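Local coordinates for protein poly(ADP-ribose) glycohydrolase (Thermomonospora curvata, PDB 3SIG) that hydrolyses the ribose-ribose glycosidic bonds of poly(ADP-ribose), as a macrodomain-clan glycohydrolase that binds the product ADP-ribose, at residues 67-72 and 265-270; 215-220 and 253-258; 73-78 and 113-118. All coordinates share one frame; numbering follows the deposited sequence.

Contact 1 (67-72 and 265-270). With AR6 ([(2R,3S,4R,5R)-5-(6-aminopurin-9-yl)-3,4-dihydroxy-oxolan-2-yl]methyl [hydroxy-[[(2R,3S,4R,5S)-3,4,5-trihydroxyoxolan-2-yl]methoxy]phosphoryl] hydrogen phosphate), chain B.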
loop_
_atom_site.group_PDB
_atom_site.type_symbol
_atom_site.label_atom_id
_atom_site.label_comp_id
_atom_site.label_asym_id
_atom_site.label_seq_id
_atom_site.Cartn_x
_atom_site.Cartn_y
_atom_site.Cartn_z
ATOM N N ILE A 67 4.073 16.581 7.577
ATOM C CA ILE A 67 3.074 16.073 6.640
ATOM C C ILE A 67 3.321 16.725 5.290
ATOM O O ILE A 67 3.369 17.961 5.184
ATOM C CB ILE A 67 1.636 16.300 7.133
ATOM C CG1 ILE A 67 1.413 15.557 8.448
ATOM C CG2 ILE A 67 0.631 15.824 6.087
ATOM C CD1 ILE A 67 0.015 15.690 9.021
ATOM N N GLU A 68 3.522 15.919 4.252
ATOM C CA GLU A 68 3.767 16.416 2.892
ATOM C C GLU A 68 2.704 15.807 1.980
ATOM O O GLU A 68 2.349 14.643 2.149
ATOM C CB GLU A 68 5.149 15.967 2.344
ATOM C CG GLU A 68 6.411 16.449 3.100
ATOM C CD GLU A 68 7.714 15.925 2.480
ATOM O OE1 GLU A 68 7.869 14.696 2.318
ATOM O OE2 GLU A 68 8.601 16.751 2.158
ATOM N N VAL A 69 2.238 16.568 1.005
ATOM C CA VAL A 69 1.468 16.039 -0.110
ATOM C C VAL A 69 2.339 16.229 -1.325
ATOM O O VAL A 69 2.797 17.352 -1.585
ATOM C CB VAL A 69 0.133 16.764 -0.307
ATOM C CG1 VAL A 69 -0.602 16.180 -1.504
ATOM C CG2 VAL A 69 -0.711 16.632 0.942
ATOM N N THR A 70 2.577 15.159 -2.083
ATOM C CA THR A 70 3.421 15.234 -3.269
ATOM C C THR A 70 2.742 14.526 -4.416
ATOM O O THR A 70 1.750 13.803 -4.199
ATOM C CB THR A 70 4.807 14.616 -3.057
ATOM O OG1 THR A 70 4.665 13.187 -2.994
ATOM C CG2 THR A 70 5.446 15.124 -1.795
ATOM N N GLU A 71 3.274 14.735 -5.617
ATOM C CA GLU A 71 2.797 14.005 -6.801
ATOM C C GLU A 71 3.622 12.753 -7.097
ATOM O O GLU A 71 3.531 12.185 -8.199
ATOM C CB GLU A 71 2.739 14.909 -8.039
ATOM C CG GLU A 71 1.591 15.950 -7.951
ATOM C CD GLU A 71 1.239 16.616 -9.283
ATOM O OE1 GLU A 71 0.258 16.199 -9.972
ATOM O OE2 GLU A 71 1.947 17.589 -9.609
ATOM N N GLU A 72 4.402 12.327 -6.114
ATOM C CA GLU A 72 5.182 11.118 -6.228
ATOM C C GLU A 72 4.305 9.905 -6.299
ATOM O O GLU A 72 3.229 9.843 -5.722
ATOM C CB GLU A 72 6.090 10.956 -5.006
ATOM C CG GLU A 72 7.193 11.986 -4.916
ATOM C CD GLU A 72 7.862 12.002 -3.573
ATOM O OE1 GLU A 72 7.167 12.223 -2.570
ATOM O OE2 GLU A 72 9.088 11.791 -3.527
ATOM N N PRO A 265 -7.301 15.129 -9.896
ATOM C CA PRO A 265 -8.267 15.469 -8.848
ATOM C C PRO A 265 -7.981 14.794 -7.499
ATOM O O PRO A 265 -8.273 15.332 -6.427
ATOM C CB PRO A 265 -9.605 14.981 -9.432
ATOM C CG PRO A 265 -9.219 14.032 -10.485
ATOM C CD PRO A 265 -7.956 14.523 -11.066
ATOM N N ARG A 266 -7.404 13.597 -7.511
ATOM C CA ARG A 266 -7.085 12.939 -6.253
ATOM C C ARG A 266 -6.001 13.729 -5.538
ATOM O O ARG A 266 -6.044 13.881 -4.295
ATOM C CB ARG A 266 -6.635 11.478 -6.470
ATOM C CG ARG A 266 -7.775 10.450 -6.476
ATOM C CD ARG A 266 -8.766 10.543 -7.592
ATOM N NE ARG A 266 -8.206 10.445 -8.940
ATOM C CZ ARG A 266 -8.663 9.658 -9.909
ATOM N NH1 ARG A 266 -9.624 8.783 -9.679
ATOM N NH2 ARG A 266 -8.128 9.722 -11.124
ATOM N N HIS A 267 -5.011 14.193 -6.286
ATOM C CA HIS A 267 -3.934 14.957 -5.712
ATOM C C HIS A 267 -4.470 16.275 -5.209
ATOM O O HIS A 267 -4.125 16.705 -4.107
ATOM C CB HIS A 267 -2.796 15.166 -6.712
ATOM C CG HIS A 267 -1.750 16.110 -6.212
ATOM N ND1 HIS A 267 -1.835 17.472 -6.410
ATOM C CD2 HIS A 267 -0.631 15.906 -5.473
ATOM C CE1 HIS A 267 -0.813 18.064 -5.819
ATOM N NE2 HIS A 267 -0.066 17.138 -5.249
ATOM N N ALA A 268 -5.317 16.914 -5.992
ATOM C CA ALA A 268 -5.875 18.196 -5.588
ATOM C C ALA A 268 -6.638 18.113 -4.268
ATOM O O ALA A 268 -6.545 19.010 -3.443
ATOM C CB ALA A 268 -6.765 18.740 -6.686
ATOM N N ALA A 269 -7.395 17.046 -4.044
ATOM C CA ALA A 269 -8.174 16.908 -2.815
ATOM C C ALA A 269 -7.259 16.794 -1.606
ATOM O O ALA A 269 -7.525 17.390 -0.564
ATOM C CB ALA A 269 -9.078 15.690 -2.891
ATOM N N PHE A 270 -6.176 16.048 -1.745
ATOM C CA PHE A 270 -5.230 15.918 -0.646
ATOM C C PHE A 270 -4.445 17.210 -0.424
ATOM O O PHE A 270 -4.252 17.623 0.729
ATOM C CB PHE A 270 -4.297 14.716 -0.845
ATOM C CG PHE A 270 -4.929 13.418 -0.428
ATOM C CD1 PHE A 270 -4.631 12.841 0.799
ATOM C CD2 PHE A 270 -5.877 12.802 -1.231
ATOM C CE1 PHE A 270 -5.262 11.658 1.179
ATOM C CE2 PHE A 270 -6.510 11.650 -0.826
ATOM C CZ PHE A 270 -6.192 11.078 0.373
HETATM N N1 AR6 B . 1.366 5.995 -6.509
HETATM C C2 AR6 B . 0.613 6.898 -5.887
HETATM N N3 AR6 B . -0.683 7.201 -6.187
HETATM C C4 AR6 B . -1.188 6.462 -7.201
HETATM C C5 AR6 B . -0.418 5.467 -7.901
HETATM C C6 AR6 B . 0.873 5.282 -7.483
HETATM N N6 AR6 B . 1.680 4.348 -8.135
HETATM N N7 AR6 B . -1.307 4.896 -8.880
HETATM C C8 AR6 B . -2.429 5.526 -8.773
HETATM N N9 AR6 B . -2.450 6.480 -7.800
HETATM P PA AR6 B . -5.868 2.809 -7.181
HETATM P PB AR6 B . -7.970 1.812 -5.320
HETATM C "C1'" AR6 B . -3.497 7.382 -7.328
HETATM O O1A AR6 B . -6.923 3.043 -8.202
HETATM O O1B AR6 B . -7.795 1.535 -3.840
HETATM C C1D AR6 B . -6.047 -2.369 -8.070
HETATM O O1D AR6 B . -6.355 -3.118 -9.212
HETATM C "C2'" AR6 B . -4.541 7.714 -8.373
HETATM O "O2'" AR6 B . -4.983 9.032 -8.203
HETATM O O2A AR6 B . -4.700 1.933 -7.555
HETATM O O2B AR6 B . -8.983 2.824 -5.736
HETATM C C2D AR6 B . -6.124 -3.277 -6.906
HETATM O O2D AR6 B . -5.482 -4.500 -7.013
HETATM C "C3'" AR6 B . -5.631 6.764 -8.036
HETATM O "O3'" AR6 B . -6.888 7.246 -8.382
HETATM O O3A AR6 B . -6.538 2.289 -5.836
HETATM C C3D AR6 B . -7.504 -3.152 -6.419
HETATM O O3D AR6 B . -8.210 -4.132 -7.135
HETATM C "C4'" AR6 B . -5.520 6.563 -6.552
HETATM O "O4'" AR6 B . -4.186 6.873 -6.215
HETATM C C4D AR6 B . -7.864 -1.763 -6.811
HETATM O O4D AR6 B . -7.032 -1.372 -7.893
HETATM C "C5'" AR6 B . -5.898 5.180 -6.039
HETATM O "O5'" AR6 B . -5.156 4.177 -6.713
HETATM C C5D AR6 B . -7.752 -0.754 -5.668
HETATM O O5D AR6 B . -8.265 0.484 -6.123
HETATM O O HOH W 1 2.132 18.419 -4.050
#
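Water 1 bridges the two segments: it donates to the carbonyl oxygen of Val69 at 2.8 Å, and it lies in the plane of the His267 imidazole, 2.8 Å from NE2. The ring that meets this water is also held by Glu71 over a face and Thr70 at an edge. CG of Glu71 sits 3.5 Å from the centroid of the His267 ring, 21° off the ring normal, a CH-pi contact displaced toward the CD2-NE2 side. Thr70 O approaches the rim of the same ring in plane, 3.4 Å from His267 CD2. His267 reaches this place because its CG is anti to the backbone N (chi1 172°), which swings the imidazole off the helix toward the end of the strand. The Glu71 side chain crosses it at about a right angle, its carboxylate turned 38° from the ring plane; the acid, near but not in contact with ND1, could favour protonation of the imidazole.

The two segments run nearly antiparallel, strand 67-70 at the border of the mixed macrodomain sheet and helix 265-270 covering it, their short-segment axes approaching to 8.7 Å. Val69 supplies the apolar part of the interface. Its two methyls divide the work: CG1 packs 4.0 Å from Phe270 CB and also touches the imidazole, while CG2 lies against Phe270 O. The Phe270 ring itself leads away from the strand and meets Phe255 and helix 229-240.

At the end of the strand, Thr70 OG1 accepts from the backbone N of Glu72, forming an ST turn, and donates to Glu72 OE1 at 2.7 Å, using that oxygen's anti lone pair. Glu72 OE2 forms a salt bridge with Arg80. On the helix, Arg266 lays one face of its guanidinium under AR6 O3', 3.4 Å from CZ, while Asp259 holds NE by a salt bridge.

Contact 2 (215-220 and 253-258). With AR6 ([(2R,3S,4R,5R)-5-(6-aminopurin-9-yl)-3,4-dihydroxy-oxolan-2-yl]methyl [hydroxy-[[(2R,3S,4R,5S)-3,4,5-trihydroxyoxolan-2-yl]methoxy]phosphoryl] hydrogen phosphate), chain B.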
loop_
_atom_site.group_PDB
_atom_site.type_symbol
_atom_site.label_atom_id
_atom_site.label_comp_id
_atom_site.label_asym_id
_atom_site.label_seq_id
_atom_site.Cartn_x
_atom_site.Cartn_y
_atom_site.Cartn_z
ATOM N N LEU A 215 5.545 7.115 7.184
ATOM C CA LEU A 215 4.535 6.477 6.361
ATOM C C LEU A 215 4.420 7.097 5.006
ATOM O O LEU A 215 4.569 8.321 4.817
ATOM C CB LEU A 215 3.165 6.601 6.978
ATOM C CG LEU A 215 3.040 6.228 8.452
ATOM C CD1 LEU A 215 1.588 6.414 8.916
ATOM C CD2 LEU A 215 3.531 4.831 8.783
ATOM N N VAL A 216 4.053 6.255 4.070
ATOM C CA VAL A 216 3.633 6.727 2.754
ATOM C C VAL A 216 2.185 6.276 2.556
ATOM O O VAL A 216 1.918 5.072 2.433
ATOM C CB VAL A 216 4.526 6.233 1.599
ATOM C CG1 VAL A 216 4.008 6.782 0.288
ATOM C CG2 VAL A 216 6.002 6.658 1.805
ATOM N N LEU A 217 1.291 7.252 2.558
ATOM C CA LEU A 217 -0.150 7.068 2.367
ATOM C C LEU A 217 -0.529 7.759 1.059
ATOM O O LEU A 217 0.339 8.168 0.278
ATOM C CB LEU A 217 -0.930 7.681 3.547
ATOM C CG LEU A 217 -0.535 7.147 4.925
ATOM C CD1 LEU A 217 -1.323 7.863 6.016
ATOM C CD2 LEU A 217 -0.721 5.664 5.028
ATOM N N GLY A 218 -1.810 7.843 0.763
ATOM C CA GLY A 218 -2.243 8.454 -0.498
ATOM C C GLY A 218 -3.740 8.306 -0.637
ATOM O O GLY A 218 -4.459 8.104 0.358
ATOM N N ALA A 219 -4.182 8.381 -1.884
ATOM C CA ALA A 219 -5.593 8.409 -2.242
ATOM C C ALA A 219 -6.209 7.021 -2.332
ATOM O O ALA A 219 -6.791 6.611 -3.323
ATOM C CB ALA A 219 -5.771 9.173 -3.545
ATOM N N TRP A 220 -6.032 6.290 -1.247
ATOM C CA TRP A 220 -6.509 4.929 -1.008
ATOM C C TRP A 220 -7.971 4.811 -1.401
ATOM O O TRP A 220 -8.806 5.618 -0.966
ATOM C CB TRP A 220 -6.377 4.672 0.477
ATOM C CG TRP A 220 -6.746 3.332 1.003
ATOM C CD1 TRP A 220 -6.402 2.089 0.521
ATOM C CD2 TRP A 220 -7.472 3.124 2.202
ATOM N NE1 TRP A 220 -6.885 1.118 1.368
ATOM C CE2 TRP A 220 -7.527 1.734 2.416
ATOM C CE3 TRP A 220 -8.077 3.991 3.139
ATOM C CZ2 TRP A 220 -8.183 1.176 3.509
ATOM C CZ3 TRP A 220 -8.727 3.435 4.222
ATOM C CH2 TRP A 220 -8.789 2.044 4.394
ATOM N N VAL A 253 4.636 11.785 7.540
ATOM C CA VAL A 253 3.618 11.157 6.698
ATOM C C VAL A 253 3.620 11.854 5.366
ATOM O O VAL A 253 3.484 13.099 5.301
ATOM C CB VAL A 253 2.240 11.291 7.309
ATOM C CG1 VAL A 253 1.163 10.732 6.380
ATOM C CG2 VAL A 253 2.187 10.572 8.681
ATOM N N VAL A 254 3.789 11.089 4.302
ATOM C CA VAL A 254 3.674 11.626 2.941
ATOM C C VAL A 254 2.420 11.074 2.293
ATOM O O VAL A 254 2.207 9.854 2.300
ATOM C CB VAL A 254 4.860 11.202 2.047
ATOM C CG1 VAL A 254 4.759 11.825 0.637
ATOM C CG2 VAL A 254 6.193 11.547 2.681
ATOM N N PHE A 255 1.593 11.976 1.772
ATOM C CA PHE A 255 0.508 11.600 0.880
ATOM C C PHE A 255 1.061 11.729 -0.510
ATOM O O PHE A 255 1.089 12.835 -1.088
ATOM C CB PHE A 255 -0.736 12.465 1.126
ATOM C CG PHE A 255 -1.319 12.281 2.494
ATOM C CD1 PHE A 255 -2.108 11.196 2.798
ATOM C CD2 PHE A 255 -1.028 13.170 3.506
ATOM C CE1 PHE A 255 -2.652 11.037 4.075
ATOM C CE2 PHE A 255 -1.576 13.004 4.775
ATOM C CZ PHE A 255 -2.349 11.924 5.060
ATOM N N ALA A 256 1.513 10.586 -1.037
ATOM C CA ALA A 256 2.106 10.517 -2.369
ATOM C C ALA A 256 0.977 10.167 -3.329
ATOM O O ALA A 256 0.459 9.044 -3.289
ATOM C CB ALA A 256 3.195 9.464 -2.404
ATOM N N VAL A 257 0.548 11.155 -4.124
ATOM C CA VAL A 257 -0.623 10.990 -4.939
ATOM C C VAL A 257 -0.245 11.261 -6.399
ATOM O O VAL A 257 -0.121 12.417 -6.809
ATOM C CB VAL A 257 -1.754 11.899 -4.512
ATOM C CG1 VAL A 257 -3.006 11.510 -5.313
ATOM C CG2 VAL A 257 -2.014 11.783 -2.995
ATOM N N TRP A 258 -0.068 10.195 -7.183
ATOM C CA TRP A 258 0.302 10.225 -8.584
ATOM C C TRP A 258 -0.961 9.935 -9.384
ATOM O O TRP A 258 -1.413 8.781 -9.460
ATOM C CB TRP A 258 1.357 9.161 -8.862
ATOM C CG TRP A 258 1.773 9.130 -10.292
ATOM C CD1 TRP A 258 2.307 10.164 -10.990
ATOM C CD2 TRP A 258 1.608 8.064 -11.225
ATOM N NE1 TRP A 258 2.524 9.800 -12.304
ATOM C CE2 TRP A 258 2.101 8.509 -12.472
ATOM C CE3 TRP A 258 1.128 6.766 -11.128
ATOM C CZ2 TRP A 258 2.127 7.692 -13.608
ATOM C CZ3 TRP A 258 1.149 5.952 -12.258
ATOM C CH2 TRP A 258 1.636 6.423 -13.485
HETATM N N1 AR6 B . 1.366 5.995 -6.509
HETATM C C2 AR6 B . 0.613 6.898 -5.887
HETATM N N3 AR6 B . -0.683 7.201 -6.187
HETATM C C4 AR6 B . -1.188 6.462 -7.201
HETATM C C5 AR6 B . -0.418 5.467 -7.901
HETATM C C6 AR6 B . 0.873 5.282 -7.483
HETATM N N6 AR6 B . 1.680 4.348 -8.135
HETATM N N7 AR6 B . -1.307 4.896 -8.880
HETATM C C8 AR6 B . -2.429 5.526 -8.773
HETATM N N9 AR6 B . -2.450 6.480 -7.800
HETATM P PA AR6 B . -5.868 2.809 -7.181
HETATM P PB AR6 B . -7.970 1.812 -5.320
HETATM C "C1'" AR6 B . -3.497 7.382 -7.328
HETATM O O1A AR6 B . -6.923 3.043 -8.202
HETATM O O1B AR6 B . -7.795 1.535 -3.840
HETATM C C1D AR6 B . -6.047 -2.369 -8.070
HETATM O O1D AR6 B . -6.355 -3.118 -9.212
HETATM C "C2'" AR6 B . -4.541 7.714 -8.373
HETATM O "O2'" AR6 B . -4.983 9.032 -8.203
HETATM O O2A AR6 B . -4.700 1.933 -7.555
HETATM O O2B AR6 B . -8.983 2.824 -5.736
HETATM C C2D AR6 B . -6.124 -3.277 -6.906
HETATM O O2D AR6 B . -5.482 -4.500 -7.013
HETATM C "C3'" AR6 B . -5.631 6.764 -8.036
HETATM O "O3'" AR6 B . -6.888 7.246 -8.382
HETATM O O3A AR6 B . -6.538 2.289 -5.836
HETATM C C3D AR6 B . -7.504 -3.152 -6.419
HETATM O O3D AR6 B . -8.210 -4.132 -7.135
HETATM C "C4'" AR6 B . -5.520 6.563 -6.552
HETATM O "O4'" AR6 B . -4.186 6.873 -6.215
HETATM C C4D AR6 B . -7.864 -1.763 -6.811
HETATM O O4D AR6 B . -7.032 -1.372 -7.893
HETATM C "C5'" AR6 B . -5.898 5.180 -6.039
HETATM O "O5'" AR6 B . -5.156 4.177 -6.713
HETATM C C5D AR6 B . -7.752 -0.754 -5.668
HETATM O O5D AR6 B . -8.265 0.484 -6.123
HETATM O O HOH W 2 1.009 6.487 -2.179
HETATM O O HOH W 3 -2.099 8.135 -3.799
#
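Leu217 and Phe255 both carry CG anti to the carbonyl carbon (chi1 -56° and -64°), and these matching torsions lay the two side chains alongside each other, pointing the same way. Leu217 CB comes 3.8 Å from Phe255 CD1, and the leucine's CD1 reaches across to Val253 CG1, a methyl that also lies over one face of the Phe255 ring, offset toward its rim. On the face of Val216 and Val254, Val216 CG1 meets Ala256 CB at 3.9 Å.

The backbones pair as parallel strands. Val254 N donates to Leu215 O at 2.9 Å and 173°, Leu217 N to Val254 O, and Ala256 N to Leu217 O at 3.0 Å. Past the pairing the chains part, with water 3 between them. Water 3 accepts from Ala219 N and also lies 2.8 Å from Ala256 O. Ala219, centre of an inverse gamma turn, places its O 3.2 Å from AR6 C5', whereas Trp258 turns a ring edge to the adenine. Loops at the C-terminal ends of parallel strands thus line the ADP-ribose pocket, as in macrodomains.

Strands 214-217 and 252-256, joined through helix 229-240 as a beta-alpha-beta unit, lie inside the sheet between strands 90-94 and 66-70, with helix 189-209 packed on Leu215.

Contact 3 (73-78 and 113-118); sequences TTLAAA and EGLARS. With AR6 ([(2R,3S,4R,5R)-5-(6-aminopurin-9-yl)-3,4-dihydroxy-oxolan-2-yl]methyl [hydroxy-[[(2R,3S,4R,5S)-3,4,5-trihydroxyoxolan-2-yl]methoxy]phosphoryl] hydrogen phosphate), chain B.
The apolar contact between the two helices rests on Leu75 and Leu115, whose side chains approach at a slant. Leu115 CD2 is the methyl that does the touching: it lies 3.6 Å from Leu75 CG and nearly as close to Leu75 CD2, and Thr74 CB lies more loosely beside it. With CG anti to the carbonyl carbon, Leu115 takes its CD2 branch toward the other helix, although its CB does not point there. Leu75 CD1 extends the contact along helix 113-118 to Ser118 CB, at 3.5 Å. The axes of the two short segments come no closer than 11.2 Å, and the leucine branches meet between them.

Polar side chains bond within their own segment or to residues beyond both. Thr73 is the N-cap of helix 74-78, its OG1 accepting from Ala76 N at 2.9 Å; Asp159 is a further partner of that hydroxyl. Ser118 OG donates back to Gly114 O at 2.7 Å, from 23° out of the carbonyl plane, turning the polar end of the serine onto its own helix while CB faces Leu75. The Thr74 hydroxyl is bonded to Gln111.

Ligand bonds occupy the two helices' ends nearest AR6. Thr74 N donates to adenine N1 at 3.0 Å and 153°, a bond in which N1 is the acceptor, given by the first turn of the helix and consistent with recognition of the base. At the other end of the ligand, Glu113 bends at chi2 (85°), and its OE2 accepts from the terminal ribose hydroxyl O1D at 2.7 Å; Gly103 N binds the same carboxylate oxygen.

The pair thus spans the ligand's length, the leucines resting on Phe172 of strand 163-175, and Thr74 and Leu115 touching strand 90-94.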
loop_
_atom_site.group_PDB
_atom_site.type_symbol
_atom_site.label_atom_id
_atom_site.label_comp_id
_atom_site.label_asym_id
_atom_site.label_seq_id
_atom_site.Cartn_x
_atom_site.Cartn_y
_atom_site.Cartn_z
ATOM N N THR A 73 4.810 8.876 -6.955
ATOM C CA THR A 73 4.273 7.545 -6.770
ATOM C C THR A 73 4.584 7.081 -5.344
ATOM O O THR A 73 5.491 7.587 -4.666
ATOM C CB THR A 73 4.906 6.526 -7.720
ATOM O OG1 THR A 73 6.307 6.472 -7.431
ATOM C CG2 THR A 73 4.709 6.914 -9.169
ATOM N N THR A 74 3.845 6.077 -4.895
ATOM C CA THR A 74 4.119 5.435 -3.607
ATOM C C THR A 74 5.588 5.060 -3.501
ATOM O O THR A 74 6.261 5.349 -2.500
ATOM C CB THR A 74 3.254 4.193 -3.423
ATOM O OG1 THR A 74 1.881 4.533 -3.701
ATOM C CG2 THR A 74 3.387 3.606 -2.020
ATOM N N LEU A 75 6.090 4.365 -4.496
ATOM C CA LEU A 75 7.475 3.903 -4.434
ATOM C C LEU A 75 8.489 5.012 -4.485
ATOM O O LEU A 75 9.513 4.933 -3.806
ATOM C CB LEU A 75 7.736 2.890 -5.525
ATOM C CG LEU A 75 7.043 1.558 -5.246
ATOM C CD1 LEU A 75 7.323 0.619 -6.376
ATOM C CD2 LEU A 75 7.411 0.903 -3.919
ATOM N N ALA A 76 8.234 6.067 -5.245
ATOM C CA ALA A 76 9.195 7.160 -5.326
ATOM C C ALA A 76 9.298 7.839 -3.967
ATOM O O ALA A 76 10.378 8.162 -3.481
ATOM C CB ALA A 76 8.812 8.161 -6.413
ATOM N N ALA A 77 8.162 8.057 -3.324
ATOM C CA ALA A 77 8.183 8.668 -1.999
ATOM C C ALA A 77 8.917 7.753 -1.029
ATOM O O ALA A 77 9.737 8.221 -0.209
ATOM C CB ALA A 77 6.753 8.951 -1.497
ATOM N N ALA A 78 8.635 6.473 -1.046
ATOM C CA ALA A 78 9.316 5.523 -0.166
ATOM C C ALA A 78 10.816 5.520 -0.391
ATOM O O ALA A 78 11.598 5.525 0.567
ATOM C CB ALA A 78 8.770 4.156 -0.349
ATOM N N GLU A 113 -0.691 -3.074 -8.541
ATOM C CA GLU A 113 0.028 -3.764 -9.613
ATOM C C GLU A 113 1.442 -3.222 -9.769
ATOM O O GLU A 113 2.379 -3.973 -10.019
ATOM C CB GLU A 113 -0.744 -3.697 -10.924
ATOM C CG GLU A 113 -2.039 -4.528 -10.922
ATOM C CD GLU A 113 -3.265 -3.850 -10.344
ATOM O OE1 GLU A 113 -3.171 -2.727 -9.813
ATOM O OE2 GLU A 113 -4.348 -4.469 -10.423
ATOM N N GLY A 114 1.583 -1.901 -9.676
ATOM C CA GLY A 114 2.914 -1.327 -9.740
ATOM C C GLY A 114 3.791 -1.806 -8.586
ATOM O O GLY A 114 4.978 -2.116 -8.769
ATOM N N LEU A 115 3.222 -1.898 -7.400
ATOM C CA LEU A 115 4.010 -2.415 -6.279
ATOM C C LEU A 115 4.429 -3.858 -6.550
ATOM O O LEU A 115 5.591 -4.243 -6.331
ATOM C CB LEU A 115 3.195 -2.380 -4.975
ATOM C CG LEU A 115 2.694 -0.995 -4.554
ATOM C CD1 LEU A 115 1.911 -1.076 -3.279
ATOM C CD2 LEU A 115 3.829 0.050 -4.448
ATOM N N ALA A 116 3.505 -4.670 -7.059
ATOM C CA ALA A 116 3.791 -6.071 -7.320
ATOM C C ALA A 116 4.803 -6.272 -8.465
ATOM O O ALA A 116 5.583 -7.208 -8.446
ATOM C CB ALA A 116 2.475 -6.828 -7.614
ATOM N N ARG A 117 4.822 -5.374 -9.430
ATOM C CA ARG A 117 5.780 -5.488 -10.510
ATOM C C ARG A 117 7.163 -5.095 -10.044
ATOM O O ARG A 117 8.155 -5.433 -10.695
ATOM C CB ARG A 117 5.412 -4.542 -11.663
ATOM C CG ARG A 117 4.263 -5.025 -12.553
ATOM C CD ARG A 117 4.170 -4.314 -13.924
ATOM N NE ARG A 117 4.195 -2.876 -13.771
ATOM C CZ ARG A 117 3.156 -2.120 -13.461
ATOM N NH1 ARG A 117 1.946 -2.643 -13.317
ATOM N NH2 ARG A 117 3.337 -0.828 -13.271
ATOM N N SER A 118 7.264 -4.324 -8.973
ATOM C CA SER A 118 8.503 -3.612 -8.625
ATOM C C SER A 118 9.197 -4.114 -7.384
ATOM O O SER A 118 10.192 -3.501 -6.986
ATOM C CB SER A 118 8.191 -2.127 -8.419
ATOM O OG SER A 118 7.515 -1.578 -9.538
HETATM N N1 AR6 B . 1.366 5.995 -6.509
HETATM C C2 AR6 B . 0.613 6.898 -5.887
HETATM N N3 AR6 B . -0.683 7.201 -6.187
HETATM C C4 AR6 B . -1.188 6.462 -7.201
HETATM C C5 AR6 B . -0.418 5.467 -7.901
HETATM C C6 AR6 B . 0.873 5.282 -7.483
HETATM N N6 AR6 B . 1.680 4.348 -8.135
HETATM N N7 AR6 B . -1.307 4.896 -8.880
HETATM C C8 AR6 B . -2.429 5.526 -8.773
HETATM N N9 AR6 B . -2.450 6.480 -7.800
HETATM P PA AR6 B . -5.868 2.809 -7.181
HETATM P PB AR6 B . -7.970 1.812 -5.320
HETATM C "C1'" AR6 B . -3.497 7.382 -7.328
HETATM O O1A AR6 B . -6.923 3.043 -8.202
HETATM O O1B AR6 B . -7.795 1.535 -3.840
HETATM C C1D AR6 B . -6.047 -2.369 -8.070
HETATM O O1D AR6 B . -6.355 -3.118 -9.212
HETATM C "C2'" AR6 B . -4.541 7.714 -8.373
HETATM O "O2'" AR6 B . -4.983 9.032 -8.203
HETATM O O2A AR6 B . -4.700 1.933 -7.555
HETATM O O2B AR6 B . -8.983 2.824 -5.736
HETATM C C2D AR6 B . -6.124 -3.277 -6.906
HETATM O O2D AR6 B . -5.482 -4.500 -7.013
HETATM C "C3'" AR6 B . -5.631 6.764 -8.036
HETATM O "O3'" AR6 B . -6.888 7.246 -8.382
HETATM O O3A AR6 B . -6.538 2.289 -5.836
HETATM C C3D AR6 B . -7.504 -3.152 -6.419
HETATM O O3D AR6 B . -8.210 -4.132 -7.135
HETATM C "C4'" AR6 B . -5.520 6.563 -6.552
HETATM O "O4'" AR6 B . -4.186 6.873 -6.215
HETATM C C4D AR6 B . -7.864 -1.763 -6.811
HETATM O O4D AR6 B . -7.032 -1.372 -7.893
HETATM C "C5'" AR6 B . -5.898 5.180 -6.039
HETATM O "O5'" AR6 B . -5.156 4.177 -6.713
HETATM C C5D AR6 B . -7.752 -0.754 -5.668
HETATM O O5D AR6 B . -8.265 0.484 -6.123
#

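Following the chain from its N terminus, strand 66-70 opens contact 1 and leads directly into helix 74-84, where contact 3 begins. Contact 3 closes first, once strand 90-94 has passed and helix 111-118 returns to the earlier helix. Contact 2 opens much later, at strand 214-217, and closes at strand 252-256 after helix 229-240. Only then does helix 265-273 close contact 1, whose long loop encloses the other two; contacts 2 and 3 follow in series and none cross. Glu68 and Thr70 probably bond to Phe255 and Val257, joining contacts 1 and 2 in one sheet, while Ala77 packs on Ala256. All three touch AR6.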